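Local coordinates for protein galactitol 1-phosphate 5-dehydrogenase (Escherichia coli, PDB 4UEJ) that oxidises galactitol 1-phosphate to D-tagatose 6-phosphate with NAD(+), as a zinc-containing member of the alcohol dehydrogenase family, at residues I165-G170 and Q231-T236. Numbering follows the deposited sequence.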
loop_
_atom_site.group_PDB
_atom_site.type_symbol
_atom_site.label_atom_id
_atom_site.label_comp_id
_atom_site.label_asym_id
_atom_site.label_seq_id
_atom_site.Cartn_x
_atom_site.Cartn_y
_atom_site.Cartn_z
ATOM N N ILE A 165 14.504 6.686 0.440
ATOM C CA ILE A 165 14.122 8.052 0.129
ATOM C C ILE A 165 13.272 8.549 1.281
ATOM O O ILE A 165 12.238 7.951 1.596
ATOM C CB ILE A 165 13.343 8.137 -1.198
ATOM C CG1 ILE A 165 14.167 7.532 -2.335
ATOM C CG2 ILE A 165 12.936 9.578 -1.502
ATOM C CD1 ILE A 165 13.440 7.544 -3.685
ATOM N N ILE A 166 13.707 9.630 1.918
ATOM C CA ILE A 166 12.955 10.216 3.007
ATOM C C ILE A 166 12.309 11.504 2.540
ATOM O O ILE A 166 12.990 12.441 2.149
ATOM C CB ILE A 166 13.843 10.521 4.243
ATOM C CG1 ILE A 166 14.619 9.271 4.685
ATOM C CG2 ILE A 166 12.974 11.108 5.362
ATOM C CD1 ILE A 166 13.748 8.031 5.042
ATOM N N ILE A 167 10.983 11.552 2.561
ATOM C CA ILE A 167 10.296 12.754 2.121
ATOM C C ILE A 167 9.834 13.500 3.368
ATOM O O ILE A 167 9.108 12.962 4.203
ATOM C CB ILE A 167 9.104 12.434 1.189
ATOM C CG1 ILE A 167 9.578 11.668 -0.046
ATOM C CG2 ILE A 167 8.420 13.709 0.748
ATOM C CD1 ILE A 167 8.415 11.054 -0.847
ATOM N N GLY A 168 10.290 14.733 3.517
ATOM C CA GLY A 168 9.989 15.477 4.721
ATOM C C GLY A 168 11.237 15.540 5.570
ATOM O O GLY A 168 11.781 14.506 5.960
ATOM N N ALA A 169 11.698 16.758 5.830
ATOM C CA ALA A 169 12.928 16.967 6.585
ATOM C C ALA A 169 12.643 17.635 7.927
ATOM O O ALA A 169 13.425 18.466 8.403
ATOM C CB ALA A 169 13.918 17.798 5.768
ATOM N N GLY A 170 11.514 17.270 8.528
ATOM C CA GLY A 170 11.230 17.624 9.906
ATOM C C GLY A 170 12.043 16.710 10.799
ATOM O O GLY A 170 12.858 15.933 10.307
ATOM N N GLN A 231 13.852 0.403 -3.724
ATOM C CA GLN A 231 13.561 1.623 -2.997
ATOM C C GLN A 231 12.683 1.388 -1.793
ATOM O O GLN A 231 11.787 0.557 -1.802
ATOM C CB GLN A 231 12.884 2.648 -3.899
ATOM C CG GLN A 231 13.817 3.299 -4.875
ATOM C CD GLN A 231 13.108 4.296 -5.745
ATOM O OE1 GLN A 231 11.883 4.385 -5.727
ATOM N NE2 GLN A 231 13.874 5.058 -6.515
ATOM N N LEU A 232 12.959 2.161 -0.763
ATOM C CA LEU A 232 12.094 2.275 0.402
ATOM C C LEU A 232 11.904 3.754 0.634
ATOM O O LEU A 232 12.858 4.470 0.980
ATOM C CB LEU A 232 12.721 1.584 1.613
ATOM C CG LEU A 232 12.072 1.863 2.962
ATOM C CD1 LEU A 232 10.612 1.437 2.896
ATOM C CD2 LEU A 232 12.821 1.104 4.064
ATOM N N ILE A 233 10.682 4.214 0.412
ATOM C CA ILE A 233 10.351 5.616 0.503
ATOM C C ILE A 233 9.553 5.842 1.785
ATOM O O ILE A 233 8.547 5.176 2.021
ATOM C CB ILE A 233 9.536 6.062 -0.717
ATOM C CG1 ILE A 233 10.244 5.670 -2.026
ATOM C CG2 ILE A 233 9.231 7.533 -0.651
ATOM C CD1 ILE A 233 9.430 5.949 -3.284
ATOM N N LEU A 234 10.015 6.748 2.630
ATOM C CA LEU A 234 9.236 7.090 3.818
ATOM C C LEU A 234 8.615 8.453 3.627
ATOM O O LEU A 234 9.322 9.450 3.465
ATOM C CB LEU A 234 10.101 7.108 5.075
ATOM C CG LEU A 234 10.218 5.833 5.892
ATOM C CD1 LEU A 234 10.894 4.751 5.058
ATOM C CD2 LEU A 234 10.990 6.131 7.182
ATOM N N GLU A 235 7.295 8.496 3.639
ATOM C CA GLU A 235 6.550 9.736 3.563
ATOM C C GLU A 235 6.345 10.242 4.982
ATOM O O GLU A 235 5.526 9.689 5.720
ATOM C CB GLU A 235 5.201 9.523 2.852
ATOM C CG GLU A 235 4.650 10.778 2.204
ATOM C CD GLU A 235 4.538 11.918 3.195
ATOM O OE1 GLU A 235 3.744 11.811 4.157
ATOM O OE2 GLU A 235 5.300 12.889 3.053
ATOM N N THR A 236 7.066 11.300 5.358
ATOM C CA THR A 236 6.967 11.826 6.720
ATOM C C THR A 236 6.298 13.199 6.789
ATOM O O THR A 236 5.993 13.679 7.880
ATOM C CB THR A 236 8.358 11.927 7.393
ATOM O OG1 THR A 236 9.106 13.018 6.838
ATOM C CG2 THR A 236 9.134 10.633 7.189
HETATM O O HOH W 1 9.903 14.840 8.842
#
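With chi1 at 73°, T236 sets OG1 between its backbone N and carbonyl carbon, where the hydroxyl reaches across to the carbonyl of I167 and donates to its O at 2.6 Å. The backbone N of T236 binds the same oxygen at 2.9 Å, so one residue grips the last carbonyl of strand 163-167 twice: the N-H arrives nearly head-on, whereas the hydroxyl comes in at a C=O...O angle of 132°, tilted out of the carbonyl plane. A water 2.8 Å from OG1 of T236 donates to that hydroxyl and weakly accepts the N-H of G170, linking the strand end to the turn beyond. The two strands run parallel in register, I165 beside I233, I166 beside L234 and I167 beside E235. L234 is held through both its backbone groups, its N to I165 O at 2.7 Å and its O from I167 N, while I165 N reaches L232 O. On the face carrying I165, I233 and I167, CD1 of I167 lies obliquely across I233 and meets its CG2 at 3.6 Å; A246 of helix 240-249 covers both. CD1 of I165 rests 3.8 Å from NE2 of Q231, whose amide is tied to G251 N and L227 O. E235, on this face too, turns its carboxylate forward along the strand and over toward I167 CG2, bound by T242 OG1 and the N-H groups of A237 and G238. On the other face I166 and L234 point the same way side by side, CD1 of I166 against CB of L234 at 3.8 Å, and helix 143-155 packs on L234. These are adjoining central strands of a Rossmann fold, order 3-2-1-4-5-6, with G168 and G170 in a GxGxxG-type turn before helix 171-182, consistent with an NAD(+)-binding domain.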